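PDB 2CUL: glucose-inhibited division protein A-related protein, probable oxidoreductase from Thermus thermophilus, which binds flavin-adenine dinucleotide in a Rossmann-type fold and is probably an oxidoreductase related to the glucose-inhibited division protein GidA. Local coordinates for residues V118-F130 with G139-L153. Numbering follows the deposited sequence.
With FAD (flavin-adenine dinucleotide), chain B.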
ATOM      1  N   VAL A 118       8.795  -0.575  -2.350  1.00  6.37           N
ATOM      2  CA  VAL A 118       7.633  -1.440  -2.187  1.00  6.79           C
ATOM      3  C   VAL A 118       6.352  -0.767  -2.655  1.00  9.27           C
ATOM      4  O   VAL A 118       6.042   0.349  -2.234  1.00  8.20           O
ATOM      5  CB  VAL A 118       7.434  -1.820  -0.697  1.00  8.20           C
ATOM      6  CG1 VAL A 118       6.200  -2.708  -0.538  1.00  8.59           C
ATOM      7  CG2 VAL A 118       8.674  -2.523  -0.158  1.00  5.97           C
ATOM      8  N   LEU A 119       5.610  -1.447  -3.523  1.00  6.91           N
ATOM      9  CA  LEU A 119       4.338  -0.928  -4.002  1.00  6.18           C
ATOM     10  C   LEU A 119       3.241  -1.627  -3.201  1.00  6.79           C
ATOM     11  O   LEU A 119       3.127  -2.853  -3.228  1.00  8.05           O
ATOM     12  CB  LEU A 119       4.156  -1.213  -5.499  1.00  7.13           C
ATOM     13  CG  LEU A 119       5.182  -0.573  -6.435  1.00  6.18           C
ATOM     14  CD1 LEU A 119       4.827  -0.883  -7.884  1.00  8.80           C
ATOM     15  CD2 LEU A 119       5.206   0.936  -6.213  1.00  7.06           C
ATOM     16  N   ALA A 120       2.459  -0.840  -2.466  1.00  4.28           N
ATOM     17  CA  ALA A 120       1.360  -1.359  -1.648  1.00  5.67           C
ATOM     18  C   ALA A 120       0.180  -0.437  -1.918  1.00  6.51           C
ATOM     19  O   ALA A 120      -0.434   0.098  -0.995  1.00  6.62           O
ATOM     20  CB  ALA A 120       1.738  -1.312  -0.164  1.00  6.14           C
ATOM     21  N   VAL A 121      -0.146  -0.293  -3.200  1.00  6.93           N
ATOM     22  CA  VAL A 121      -1.190   0.618  -3.652  1.00  5.75           C
ATOM     23  C   VAL A 121      -2.642   0.138  -3.667  1.00  7.19           C
ATOM     24  O   VAL A 121      -3.512   0.819  -4.203  1.00  8.54           O
ATOM     25  CB  VAL A 121      -0.822   1.180  -5.048  1.00  6.65           C
ATOM     26  CG1 VAL A 121       0.489   1.966  -4.959  1.00  6.29           C
ATOM     27  CG2 VAL A 121      -0.687   0.045  -6.058  1.00  6.64           C
ATOM     28  N   GLY A 122      -2.897  -1.022  -3.070  1.00  5.75           N
ATOM     29  CA  GLY A 122      -4.251  -1.546  -2.990  1.00  7.47           C
ATOM     30  C   GLY A 122      -5.061  -1.608  -4.270  1.00  8.40           C
ATOM     31  O   GLY A 122      -4.598  -2.106  -5.292  1.00  9.89           O
ATOM     32  N   SER A 123      -6.284  -1.091  -4.198  1.00  7.86           N
ATOM     33  CA  SER A 123      -7.218  -1.087  -5.320  1.00  8.40           C
ATOM     34  C   SER A 123      -7.192   0.218  -6.109  1.00  7.82           C
ATOM     35  O   SER A 123      -8.183   0.581  -6.742  1.00  9.64           O
ATOM     36  CB  SER A 123      -8.637  -1.323  -4.786  1.00  8.95           C
ATOM     37  OG  SER A 123      -8.930  -0.428  -3.717  1.00 10.12           O
ATOM     38  N   PHE A 124      -6.060   0.913  -6.092  1.00  7.70           N
ATOM     39  CA  PHE A 124      -5.959   2.197  -6.774  1.00  8.04           C
ATOM     40  C   PHE A 124      -5.365   2.222  -8.181  1.00 11.18           C
ATOM     41  O   PHE A 124      -5.137   3.297  -8.734  1.00 13.65           O
ATOM     42  CB  PHE A 124      -5.209   3.183  -5.873  1.00  8.21           C
ATOM     43  CG  PHE A 124      -5.998   3.613  -4.669  1.00  7.13           C
ATOM     44  CD1 PHE A 124      -6.657   4.839  -4.656  1.00 10.01           C
ATOM     45  CD2 PHE A 124      -6.123   2.771  -3.564  1.00  7.84           C
ATOM     46  CE1 PHE A 124      -7.432   5.224  -3.560  1.00 10.18           C
ATOM     47  CE2 PHE A 124      -6.894   3.145  -2.466  1.00  9.48           C
ATOM     48  CZ  PHE A 124      -7.551   4.375  -2.463  1.00  8.17           C
ATOM     49  N   LEU A 125      -5.108   1.056  -8.762  1.00 10.08           N
ATOM     50  CA  LEU A 125      -4.578   1.006 -10.122  1.00  9.34           C
ATOM     51  C   LEU A 125      -5.753   0.742 -11.063  1.00 10.92           C
ATOM     52  O   LEU A 125      -6.399  -0.296 -10.963  1.00 10.55           O
ATOM     53  CB  LEU A 125      -3.548  -0.119 -10.265  1.00  8.42           C
ATOM     54  CG  LEU A 125      -2.233  -0.014  -9.487  1.00  9.34           C
ATOM     55  CD1 LEU A 125      -1.418  -1.277  -9.722  1.00  9.41           C
ATOM     56  CD2 LEU A 125      -1.455   1.214  -9.923  1.00  9.75           C
ATOM     57  N   GLY A 126      -6.034   1.689 -11.958  1.00 11.63           N
ATOM     58  CA  GLY A 126      -7.133   1.527 -12.898  1.00 12.39           C
ATOM     59  C   GLY A 126      -8.472   1.370 -12.201  1.00 13.11           C
ATOM     60  O   GLY A 126      -9.369   0.677 -12.686  1.00 14.75           O
ATOM     61  N   ALA A 127      -8.612   2.037 -11.061  1.00 12.92           N
ATOM     62  CA  ALA A 127      -9.827   1.954 -10.258  1.00 10.46           C
ATOM     63  C   ALA A 127     -11.066   2.587 -10.876  1.00 13.21           C
ATOM     64  O   ALA A 127     -11.015   3.683 -11.432  1.00 13.48           O
ATOM     65  CB  ALA A 127      -9.576   2.569  -8.887  1.00 13.76           C
ATOM     66  N   ARG A 128     -12.179   1.871 -10.764  1.00 11.43           N
ATOM     67  CA  ARG A 128     -13.473   2.340 -11.246  1.00 11.88           C
ATOM     68  C   ARG A 128     -14.446   2.005 -10.124  1.00 11.77           C
ATOM     69  O   ARG A 128     -14.661   0.833  -9.809  1.00 12.61           O
ATOM     70  CB  ARG A 128     -13.882   1.612 -12.529  1.00 14.63           C
ATOM     71  CG  ARG A 128     -12.845   1.687 -13.632  1.00 21.23           C
ATOM     72  CD  ARG A 128     -13.357   1.030 -14.903  1.00 30.26           C
ATOM     73  NE  ARG A 128     -14.285   1.897 -15.622  1.00 33.25           N
ATOM     74  CZ  ARG A 128     -14.991   1.523 -16.683  1.00 35.11           C
ATOM     75  NH1 ARG A 128     -14.885   0.287 -17.154  1.00 35.74           N
ATOM     76  NH2 ARG A 128     -15.791   2.391 -17.287  1.00 29.72           N
ATOM     77  N   LEU A 129     -15.014   3.037  -9.512  1.00 12.18           N
ATOM     78  CA  LEU A 129     -15.947   2.849  -8.409  1.00 13.51           C
ATOM     79  C   LEU A 129     -17.377   3.043  -8.904  1.00 13.52           C
ATOM     80  O   LEU A 129     -17.735   4.116  -9.389  1.00 14.34           O
ATOM     81  CB  LEU A 129     -15.618   3.840  -7.288  1.00 12.60           C
ATOM     82  CG  LEU A 129     -16.287   3.626  -5.927  1.00 11.81           C
ATOM     83  CD1 LEU A 129     -15.458   4.309  -4.852  1.00 14.98           C
ATOM     84  CD2 LEU A 129     -17.715   4.160  -5.949  1.00 13.85           C
ATOM     85  N   PHE A 130     -18.178   1.990  -8.779  1.00 13.45           N
ATOM     86  CA  PHE A 130     -19.568   2.001  -9.219  1.00 16.84           C
ATOM     87  C   PHE A 130     -20.506   2.214  -8.038  1.00 17.88           C
ATOM     88  O   PHE A 130     -20.699   1.321  -7.212  1.00 19.44           O
ATOM     89  CB  PHE A 130     -19.896   0.676  -9.912  1.00 14.28           C
ATOM     90  CG  PHE A 130     -18.980   0.357 -11.060  1.00 14.13           C
ATOM     91  CD1 PHE A 130     -19.206   0.900 -12.319  1.00 18.65           C
ATOM     92  CD2 PHE A 130     -17.864  -0.449 -10.868  1.00 17.26           C
ATOM     93  CE1 PHE A 130     -18.332   0.647 -13.375  1.00 18.88           C
ATOM     94  CE2 PHE A 130     -16.982  -0.709 -11.916  1.00 16.66           C
ATOM     95  CZ  PHE A 130     -17.218  -0.159 -13.172  1.00 17.31           C
ATOM     96  N   GLY A 139     -10.260   4.425  -5.689  1.00 10.27           N
ATOM     97  CA  GLY A 139      -9.982   3.095  -5.174  1.00  8.43           C
ATOM     98  C   GLY A 139     -10.829   2.734  -3.967  1.00  9.28           C
ATOM     99  O   GLY A 139     -10.895   1.575  -3.572  1.00  7.90           O
ATOM    100  N   ARG A 140     -11.476   3.740  -3.386  1.00  8.29           N
ATOM    101  CA  ARG A 140     -12.336   3.567  -2.217  1.00  9.45           C
ATOM    102  C   ARG A 140     -13.201   4.824  -2.155  1.00 10.55           C
ATOM    103  O   ARG A 140     -12.832   5.855  -2.708  1.00 12.61           O
ATOM    104  CB  ARG A 140     -11.479   3.414  -0.950  1.00  7.35           C
ATOM    105  CG  ARG A 140     -12.249   3.257   0.358  1.00 10.16           C
ATOM    106  CD  ARG A 140     -11.366   2.611   1.437  1.00  7.45           C
ATOM    107  NE  ARG A 140     -10.058   3.256   1.475  1.00  9.75           N
ATOM    108  CZ  ARG A 140      -8.896   2.616   1.395  1.00  8.71           C
ATOM    109  NH1 ARG A 140      -8.858   1.291   1.288  1.00  9.38           N
ATOM    110  NH2 ARG A 140      -7.767   3.311   1.360  1.00 10.30           N
ATOM    111  N   LEU A 141     -14.353   4.742  -1.498  1.00 10.33           N
ATOM    112  CA  LEU A 141     -15.249   5.889  -1.418  1.00 12.92           C
ATOM    113  C   LEU A 141     -14.538   7.191  -1.048  1.00 12.44           C
ATOM    114  O   LEU A 141     -13.811   7.259  -0.055  1.00 13.53           O
ATOM    115  CB  LEU A 141     -16.377   5.606  -0.416  1.00 13.07           C
ATOM    116  CG  LEU A 141     -17.497   6.648  -0.369  1.00 21.33           C
ATOM    117  CD1 LEU A 141     -18.081   6.838  -1.759  1.00 21.51           C
ATOM    118  CD2 LEU A 141     -18.574   6.203   0.611  1.00 24.13           C
ATOM    119  N   SER A 142     -14.740   8.216  -1.872  1.00 13.91           N
ATOM    120  CA  SER A 142     -14.156   9.538  -1.655  1.00 13.33           C
ATOM    121  C   SER A 142     -12.633   9.615  -1.733  1.00 16.46           C
ATOM    122  O   SER A 142     -12.043  10.627  -1.353  1.00 15.38           O
ATOM    123  CB  SER A 142     -14.618  10.096  -0.307  1.00 18.40           C
ATOM    124  OG  SER A 142     -16.028  10.225  -0.275  1.00 22.11           O
ATOM    125  N   GLU A 143     -12.002   8.554  -2.225  1.00 13.42           N
ATOM    126  CA  GLU A 143     -10.550   8.518  -2.350  1.00 11.68           C
ATOM    127  C   GLU A 143     -10.154   8.355  -3.812  1.00 12.11           C
ATOM    128  O   GLU A 143     -10.129   7.245  -4.343  1.00 12.98           O
ATOM    129  CB  GLU A 143      -9.977   7.369  -1.515  1.00 13.78           C
ATOM    130  CG  GLU A 143     -10.164   7.570  -0.018  1.00 10.13           C
ATOM    131  CD  GLU A 143      -9.629   6.416   0.800  1.00  9.51           C
ATOM    132  OE1 GLU A 143      -8.496   5.975   0.526  1.00  8.86           O
ATOM    133  OE2 GLU A 143     -10.340   5.954   1.719  1.00 11.20           O
ATOM    134  N   ALA A 144      -9.846   9.476  -4.452  1.00 16.56           N
ATOM    135  CA  ALA A 144      -9.475   9.485  -5.861  1.00 16.85           C
ATOM    136  C   ALA A 144      -8.223   8.676  -6.185  1.00 18.24           C
ATOM    137  O   ALA A 144      -7.360   8.457  -5.330  1.00 18.36           O
ATOM    138  CB  ALA A 144      -9.293  10.923  -6.333  1.00 18.95           C
ATOM    139  N   SER A 145      -8.151   8.233  -7.436  1.00 17.48           N
ATOM    140  CA  SER A 145      -7.028   7.464  -7.947  1.00 19.04           C
ATOM    141  C   SER A 145      -6.405   8.210  -9.120  1.00 17.23           C
ATOM    142  O   SER A 145      -7.094   8.535 -10.088  1.00 21.60           O
ATOM    143  CB  SER A 145      -7.511   6.084  -8.412  1.00 20.94           C
ATOM    144  OG  SER A 145      -6.541   5.457  -9.237  1.00 23.79           O
ATOM    145  N   TYR A 146      -5.116   8.511  -9.008  1.00 15.65           N
ATOM    146  CA  TYR A 146      -4.374   9.197 -10.066  1.00 13.26           C
ATOM    147  C   TYR A 146      -3.959   8.111 -11.059  1.00 10.86           C
ATOM    148  O   TYR A 146      -3.444   7.070 -10.661  1.00 15.27           O
ATOM    149  CB  TYR A 146      -3.131   9.884  -9.491  1.00 17.67           C
ATOM    150  CG  TYR A 146      -3.395  11.229  -8.843  1.00 26.02           C
ATOM    151  CD1 TYR A 146      -4.271  11.350  -7.760  1.00 29.96           C
ATOM    152  CD2 TYR A 146      -2.742  12.379  -9.293  1.00 27.21           C
ATOM    153  CE1 TYR A 146      -4.489  12.583  -7.140  1.00 35.10           C
ATOM    154  CE2 TYR A 146      -2.953  13.617  -8.677  1.00 31.50           C
ATOM    155  CZ  TYR A 146      -3.825  13.708  -7.603  1.00 34.33           C
ATOM    156  OH  TYR A 146      -4.022  14.927  -6.998  1.00 34.86           O
ATOM    157  N   PRO A 147      -4.164   8.354 -12.365  1.00 11.71           N
ATOM    158  CA  PRO A 147      -3.832   7.400 -13.431  1.00 13.02           C
ATOM    159  C   PRO A 147      -2.364   7.202 -13.797  1.00 11.21           C
ATOM    160  O   PRO A 147      -2.006   6.210 -14.428  1.00  8.20           O
ATOM    161  CB  PRO A 147      -4.628   7.941 -14.611  1.00 13.94           C
ATOM    162  CG  PRO A 147      -4.477   9.416 -14.430  1.00 18.34           C
ATOM    163  CD  PRO A 147      -4.743   9.588 -12.938  1.00 15.71           C
ATOM    164  N   ASP A 148      -1.520   8.137 -13.394  1.00 10.91           N
ATOM    165  CA  ASP A 148      -0.103   8.095 -13.738  1.00  7.97           C
ATOM    166  C   ASP A 148       0.688   6.828 -13.442  1.00  9.59           C
ATOM    167  O   ASP A 148       1.380   6.318 -14.320  1.00  8.99           O
ATOM    168  CB  ASP A 148       0.603   9.278 -13.089  1.00 10.09           C
ATOM    169  CG  ASP A 148      -0.100  10.585 -13.361  1.00 16.35           C
ATOM    170  OD1 ASP A 148       0.408  11.373 -14.188  1.00 19.10           O
ATOM    171  OD2 ASP A 148      -1.163  10.815 -12.758  1.00 16.14           O
ATOM    172  N   LEU A 149       0.607   6.321 -12.215  1.00  6.91           N
ATOM    173  CA  LEU A 149       1.383   5.134 -11.870  1.00  8.91           C
ATOM    174  C   LEU A 149       1.031   3.929 -12.733  1.00  8.48           C
ATOM    175  O   LEU A 149       1.922   3.245 -13.232  1.00  7.74           O
ATOM    176  CB  LEU A 149       1.221   4.796 -10.386  1.00  7.31           C
ATOM    177  CG  LEU A 149       2.060   3.623  -9.870  1.00 10.72           C
ATOM    178  CD1 LEU A 149       3.543   3.850 -10.158  1.00 10.34           C
ATOM    179  CD2 LEU A 149       1.825   3.467  -8.370  1.00  9.93           C
ATOM    180  N   LEU A 150      -0.258   3.660 -12.914  1.00  7.46           N
ATOM    181  CA  LEU A 150      -0.655   2.529 -13.746  1.00  8.85           C
ATOM    182  C   LEU A 150      -0.135   2.713 -15.169  1.00  9.30           C
ATOM    183  O   LEU A 150       0.354   1.768 -15.789  1.00  9.71           O
ATOM    184  CB  LEU A 150      -2.179   2.384 -13.784  1.00  9.39           C
ATOM    185  CG  LEU A 150      -2.682   1.333 -14.787  1.00  9.75           C
ATOM    186  CD1 LEU A 150      -2.149  -0.042 -14.406  1.00 11.25           C
ATOM    187  CD2 LEU A 150      -4.204   1.330 -14.809  1.00 14.77           C
ATOM    188  N   GLU A 151      -0.250   3.933 -15.687  1.00  9.52           N
ATOM    189  CA  GLU A 151       0.213   4.224 -17.037  1.00 11.05           C
ATOM    190  C   GLU A 151       1.707   3.946 -17.155  1.00  9.37           C
ATOM    191  O   GLU A 151       2.158   3.356 -18.138  1.00  9.25           O
ATOM    192  CB  GLU A 151      -0.077   5.683 -17.399  1.00 12.04           C
ATOM    193  CG  GLU A 151       0.397   6.104 -18.789  1.00 16.78           C
ATOM    194  CD  GLU A 151      -0.103   5.185 -19.889  1.00 27.43           C
ATOM    195  OE1 GLU A 151      -1.204   4.508 -19.976  1.00 29.64           O
ATOM    196  OE2 GLU A 151       0.516   5.489 -20.999  1.00 30.32           O
ATOM    197  N   ASP A 152       2.474   4.358 -16.150  1.00  7.19           N
ATOM    198  CA  ASP A 152       3.914   4.139 -16.187  1.00  6.59           C
ATOM    199  C   ASP A 152       4.235   2.649 -16.129  1.00  8.89           C
ATOM    200  O   ASP A 152       5.059   2.158 -16.898  1.00 12.03           O
ATOM    201  CB  ASP A 152       4.607   4.857 -15.027  1.00  6.64           C
ATOM    202  CG  ASP A 152       6.103   4.987 -15.242  1.00  7.66           C
ATOM    203  OD1 ASP A 152       6.496   5.616 -16.246  1.00 12.06           O
ATOM    204  OD2 ASP A 152       6.885   4.460 -14.421  1.00  8.90           O
ATOM    205  N   LEU A 153       3.584   1.932 -15.217  1.00  9.12           N
ATOM    206  CA  LEU A 153       3.816   0.498 -15.090  1.00  7.12           C
ATOM    207  C   LEU A 153       3.445  -0.212 -16.392  1.00  9.13           C
ATOM    208  O   LEU A 153       4.153  -1.115 -16.838  1.00 10.98           O
ATOM    209  CB  LEU A 153       3.002  -0.070 -13.921  1.00  9.70           C
ATOM    210  CG  LEU A 153       3.414   0.429 -12.533  1.00  7.51           C
ATOM    211  CD1 LEU A 153       2.370   0.010 -11.507  1.00  8.32           C
ATOM    212  CD2 LEU A 153       4.780  -0.122 -12.166  1.00  8.09           C
TER
HETATM  213  PA  FAD B 301      -5.217   0.061   0.884  1.00  7.35           P
HETATM  214  O1A FAD B 301      -6.303   0.487  -0.013  1.00  7.04           O
HETATM  215  O2A FAD B 301      -5.506  -0.193   2.319  1.00  9.30           O
HETATM  216  O5B FAD B 301      -4.035   1.131   0.828  1.00  7.46           O
HETATM  217  C5B FAD B 301      -3.532   1.580  -0.432  1.00  6.88           C
HETATM  218  C4B FAD B 301      -2.881   2.931  -0.162  1.00  6.31           C
HETATM  219  O4B FAD B 301      -2.082   3.244  -1.303  1.00  6.30           O
HETATM  220  C3B FAD B 301      -3.876   4.097   0.007  1.00  8.52           C
HETATM  221  O3B FAD B 301      -3.605   4.862   1.162  1.00 11.66           O
HETATM  222  C2B FAD B 301      -3.719   4.865  -1.272  1.00  9.58           C
HETATM  223  O2B FAD B 301      -4.101   6.220  -1.230  1.00 10.34           O
HETATM  224  C1B FAD B 301      -2.244   4.626  -1.586  1.00  9.36           C
HETATM  225  N9A FAD B 301      -1.863   4.842  -2.979  1.00  8.53           N
HETATM  226  C8A FAD B 301      -2.366   4.200  -4.087  1.00  7.89           C
HETATM  227  N7A FAD B 301      -1.805   4.625  -5.213  1.00  8.94           N
HETATM  228  C5A FAD B 301      -0.897   5.583  -4.807  1.00  7.81           C
HETATM  229  C6A FAD B 301       0.005   6.398  -5.532  1.00  7.36           C
HETATM  230  N6A FAD B 301       0.134   6.363  -6.846  1.00  8.21           N
HETATM  231  N1A FAD B 301       0.793   7.277  -4.806  1.00  8.14           N
HETATM  232  C2A FAD B 301       0.680   7.335  -3.436  1.00  8.34           C
HETATM  233  N3A FAD B 301      -0.167   6.580  -2.687  1.00  6.27           N
HETATM  234  C4A FAD B 301      -0.931   5.725  -3.419  1.00  7.51           C
HETATM  235  N1  FAD B 301     -11.425  -6.310   3.360  1.00  8.31           N
HETATM  236  C2  FAD B 301     -12.004  -6.470   4.598  1.00 10.43           C
HETATM  237  O2  FAD B 301     -11.461  -7.113   5.463  1.00 11.25           O
HETATM  238  N3  FAD B 301     -13.247  -5.865   4.838  1.00 10.27           N
HETATM  239  C4  FAD B 301     -13.940  -5.116   3.911  1.00 12.94           C
HETATM  240  O4  FAD B 301     -15.045  -4.605   4.195  1.00 14.37           O
HETATM  241  C4X FAD B 301     -13.348  -4.956   2.642  1.00 11.20           C
HETATM  242  N5  FAD B 301     -13.990  -4.223   1.653  1.00  8.90           N
HETATM  243  C5X FAD B 301     -13.415  -4.062   0.406  1.00  7.34           C
HETATM  244  C6  FAD B 301     -14.080  -3.321  -0.569  1.00  9.40           C
HETATM  245  C7  FAD B 301     -13.542  -3.117  -1.854  1.00 11.64           C
HETATM  246  C7M FAD B 301     -14.314  -2.300  -2.859  1.00 12.23           C
HETATM  247  C8  FAD B 301     -12.259  -3.701  -2.154  1.00 10.49           C
HETATM  248  C8M FAD B 301     -11.608  -3.525  -3.500  1.00 11.13           C
HETATM  249  C9  FAD B 301     -11.573  -4.463  -1.177  1.00 10.57           C
HETATM  250  C9A FAD B 301     -12.125  -4.661   0.116  1.00  9.12           C
HETATM  251  N10 FAD B 301     -11.463  -5.425   1.142  1.00  7.30           N
HETATM  252  C10 FAD B 301     -12.074  -5.574   2.400  1.00 10.25           C
HETATM  253  C1' FAD B 301     -10.122  -6.096   0.904  1.00  8.29           C
HETATM  254  C2' FAD B 301      -8.854  -5.487   1.545  1.00  8.60           C
HETATM  255  O2' FAD B 301      -8.828  -5.800   2.911  1.00  8.92           O
HETATM  256  C3' FAD B 301      -8.774  -3.956   1.375  1.00  9.38           C
HETATM  257  O3' FAD B 301      -8.788  -3.588  -0.004  1.00  9.50           O
HETATM  258  C4' FAD B 301      -7.489  -3.350   1.974  1.00  9.60           C
HETATM  259  O4' FAD B 301      -7.590  -1.931   2.065  1.00  8.11           O
HETATM  260  C5' FAD B 301      -6.289  -3.757   1.096  1.00  8.71           C
HETATM  261  O5' FAD B 301      -5.077  -3.241   1.670  1.00  7.20           O
HETATM  262  P   FAD B 301      -3.941  -2.559   0.800  1.00  7.81           P
HETATM  263  O1P FAD B 301      -2.883  -2.231   1.770  1.00  7.40           O
HETATM  264  O2P FAD B 301      -3.544  -3.440  -0.350  1.00  8.29           O
HETATM  265  O3P FAD B 301      -4.591  -1.258   0.198  1.00  6.38           O
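G139 CA lies over one face of the F124 ring where the loop after strand 116-119 of the Rossmann-type FAD-binding fold, entering a type II' turn at V121-F124, packs against 139-153. The CH-pi contact measures 3.7 Å from G139 CA to the F124 ring centroid, while C2B of the FAD ribose covers the opposite face nearer the rim. CG beside the backbone N (chi1 -71°) swings the F124 ring between G139 and the ribose; separately, F124 CB lies 3.5 Å from C8A of the adenine. Replacing F124 with an alanine is likely to open a gap between G139 CA and the ribose, both left without the ring that fills it. Two serine hydroxyls tie the backbones: S123 OG donates to G139 O (2.8 Å), and S145 OG to F124 O (2.6 Å), tilted 34° from the carbonyl plane. Apolar side chains fill the helix side: L125 CD2 reaches L150 CB of helix 148-155 at 4.1 Å and also touches L149 and L153, and V121 CG1 meets L149 CD2 beside the adenine. L129 CD1 lies against the R140-L141 peptide. F124 CE2 lies over one face of the R140 guanidinium, and E143 OE1 approaches F124 CZ. Within 139-153, R140 grips E143 side-on, NE to OE2 (2.7 Å) and NH2 to OE1 (2.9 Å), which fixes the guanidinium's rotation; its remaining nitrogen, NH1, donates to FAD O1A at 3.0 Å.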